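Local coordinates for hypothetical protein AGR_L_1239 (Agrobacterium tumefaciens str. C58, PDB 1VQS) that is of unknown function but belongs to the NIPSNAP family and adopts a ferredoxin-like fold of the dimeric alpha-beta barrel type, at residues L31-V34 with E35-I39. Sequence-based numbering, arbitrary orientation.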
ATOM      1  N   LEU B  31      15.730   4.075  20.797  1.00 21.09           N
ATOM      2  CA  LEU B  31      15.141   4.582  22.037  1.00 21.07           C
ATOM      3  C   LEU B  31      16.206   5.006  23.032  1.00 20.60           C
ATOM      4  O   LEU B  31      16.015   5.981  23.776  1.00 20.76           O
ATOM      5  CB  LEU B  31      14.229   3.545  22.668  1.00 21.06           C
ATOM      6  CG  LEU B  31      12.949   3.286  21.874  1.00 22.64           C
ATOM      7  CD1 LEU B  31      12.221   2.124  22.537  1.00 24.02           C
ATOM      8  CD2 LEU B  31      12.057   4.510  21.815  1.00 23.79           C
ATOM      9  N   LYS B  32      17.330   4.293  23.035  1.00 20.53           N
ATOM     10  CA  LYS B  32      18.417   4.639  23.950  1.00 21.12           C
ATOM     11  C   LYS B  32      18.955   6.033  23.657  1.00 20.02           C
ATOM     12  O   LYS B  32      19.049   6.870  24.545  1.00 21.00           O
ATOM     13  CB  LYS B  32      19.534   3.607  23.894  1.00 22.13           C
ATOM     14  CG  LYS B  32      20.723   3.968  24.795  1.00 25.02           C
ATOM     15  CD  LYS B  32      21.913   3.036  24.577  1.00 28.66           C
ATOM     16  CE  LYS B  32      21.673   1.637  25.148  1.00 39.02           C
ATOM     17  NZ  LYS B  32      21.845   1.589  26.632  1.00 42.14           N
ATOM     18  N   VAL B  33      19.314   6.276  22.403  1.00 19.61           N
ATOM     19  CA  VAL B  33      19.950   7.541  22.055  1.00 21.15           C
ATOM     20  C   VAL B  33      18.943   8.704  22.098  1.00 21.99           C
ATOM     21  O   VAL B  33      19.287   9.813  22.490  1.00 21.29           O
ATOM     22  CB  VAL B  33      20.710   7.440  20.710  1.00 23.00           C
ATOM     23  CG1 VAL B  33      19.762   7.481  19.538  1.00 21.39           C
ATOM     24  CG2 VAL B  33      21.754   8.550  20.591  1.00 22.92           C
ATOM     25  N   VAL B  34      17.693   8.462  21.748  1.00 19.74           N
ATOM     26  CA  VAL B  34      16.669   9.500  21.927  1.00 19.37           C
ATOM     27  C   VAL B  34      16.522   9.874  23.406  1.00 19.33           C
ATOM     28  O   VAL B  34      16.571  11.062  23.773  1.00 19.38           O
ATOM     29  CB  VAL B  34      15.300   9.105  21.310  1.00 20.43           C
ATOM     30  CG1 VAL B  34      14.232  10.146  21.677  1.00 20.50           C
ATOM     31  CG2 VAL B  34      15.405   9.007  19.781  1.00 19.15           C
ATOM     32  N   GLU B  35      16.395   8.873  24.276  1.00 19.11           N
ATOM     33  CA  GLU B  35      16.325   9.169  25.699  1.00 20.23           C
ATOM     34  C   GLU B  35      17.527   9.981  26.177  1.00 20.18           C
ATOM     35  O   GLU B  35      17.368  10.996  26.860  1.00 22.83           O
ATOM     36  CB  GLU B  35      16.229   7.899  26.547  1.00 20.17           C
ATOM     37  CG  GLU B  35      16.211   8.220  28.032  1.00 21.54           C
ATOM     38  CD  GLU B  35      15.762   7.099  28.901  1.00 25.13           C
ATOM     39  OE1 GLU B  35      15.525   6.007  28.402  1.00 24.43           O
ATOM     40  OE2 GLU B  35      15.631   7.347  30.126  1.00 28.84           O
ATOM     41  N   ASP B  36      18.728   9.512  25.854  1.00 20.91           N
ATOM     42  CA  ASP B  36      19.923  10.025  26.490  1.00 22.28           C
ATOM     43  C   ASP B  36      20.361  11.351  25.893  1.00 23.51           C
ATOM     44  O   ASP B  36      20.938  12.199  26.600  1.00 24.69           O
ATOM     45  CB  ASP B  36      21.050   9.011  26.359  1.00 23.87           C
ATOM     46  CG  ASP B  36      20.864   7.799  27.239  1.00 26.92           C
ATOM     47  OD1 ASP B  36      19.954   7.782  28.104  1.00 29.92           O
ATOM     48  OD2 ASP B  36      21.661   6.852  27.068  1.00 32.30           O
ATOM     49  N   GLU B  37      20.090  11.564  24.609  1.00 21.77           N
ATOM     50  CA  GLU B  37      20.715  12.669  23.874  1.00 22.91           C
ATOM     51  C   GLU B  37      19.772  13.552  23.076  1.00 24.13           C
ATOM     52  O   GLU B  37      20.184  14.631  22.682  1.00 27.34           O
ATOM     53  CB  GLU B  37      21.818  12.115  22.942  1.00 23.85           C
ATOM     54  CG  GLU B  37      22.856  11.242  23.675  1.00 28.17           C
ATOM     55  CD  GLU B  37      24.023  10.760  22.797  1.00 31.40           C
ATOM     56  OE1 GLU B  37      24.636  11.599  22.115  1.00 36.71           O
ATOM     57  OE2 GLU B  37      24.340   9.541  22.809  1.00 33.48           O
ATOM     58  N   GLY B  38      18.525  13.119  22.827  1.00 21.44           N
ATOM     59  CA  GLY B  38      17.641  13.859  21.929  1.00 22.15           C
ATOM     60  C   GLY B  38      16.338  14.438  22.462  1.00 21.58           C
ATOM     61  O   GLY B  38      15.926  15.528  22.075  1.00 21.13           O
ATOM     62  N   ILE B  39      15.638  13.707  23.321  1.00 22.67           N
ATOM     63  CA  ILE B  39      14.258  14.093  23.617  1.00 21.71           C
ATOM     64  C   ILE B  39      14.148  15.406  24.389  1.00 21.62           C
ATOM     65  O   ILE B  39      13.237  16.184  24.152  1.00 20.67           O
ATOM     66  CB  ILE B  39      13.497  12.931  24.316  1.00 21.28           C
ATOM     67  CG1 ILE B  39      11.988  13.180  24.280  1.00 22.22           C
ATOM     68  CG2 ILE B  39      13.979  12.738  25.715  1.00 23.85           C
ATOM     69  CD1 ILE B  39      11.390  13.182  22.913  1.00 24.82           C
TER
HETATM   70  O   HOH W   1      15.021   4.713  26.181  1.00 15.19           O
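V34 and I39 meet across a pi-type turn, a local contact within helix 27-46 of this ferredoxin-like fold, where the helix packs on its antiparallel sheet. Up to this point the i to i+4 pattern holds: L31 O, K32 O and V33 O accept from the amides of E35, D36 and E37. At V34 the winding widens as the backbone of E37 and G38 opens out. V34 O accepts from I39 N at 2.8 Å and from G38 N at 3.0 Å, the two donors reaching it from opposite faces of the carbonyl plane. The five-residue bond is the shorter, and G38 N comes in at a C=O...N angle of 126°, farther from the C=O line than I39 N.

V34 sets CG1 anti to its backbone N (chi1 173°), which brings that methyl to 3.9 Å from I39 CB. Both residues also lie against Y52 of strand 48-55 and F112 of the second subunit, so this side of the turn is buried between sheet and partner chain.

Away from the V34-I39 side the contacts are more polar. By the loop of F91 and K94, V33 CG2 lies 3.5 Å from E37 OE2, while E37 OE1 forms a salt bridge to K94. D36 holds CG beside its backbone N (chi1 -72°), 3.4 Å from K32 O; K32 NZ stays 5.3 Å from D36 OD2, so any attraction between the charges acts without direct contact. At the subunit interface the E35 chain runs extended to a carboxylate whose OE1 is salt-bridged to R111 of the second subunit. A water donates to E35 OE1 at 2.6 Å and, weakly, to L31 O at 2.9 Å.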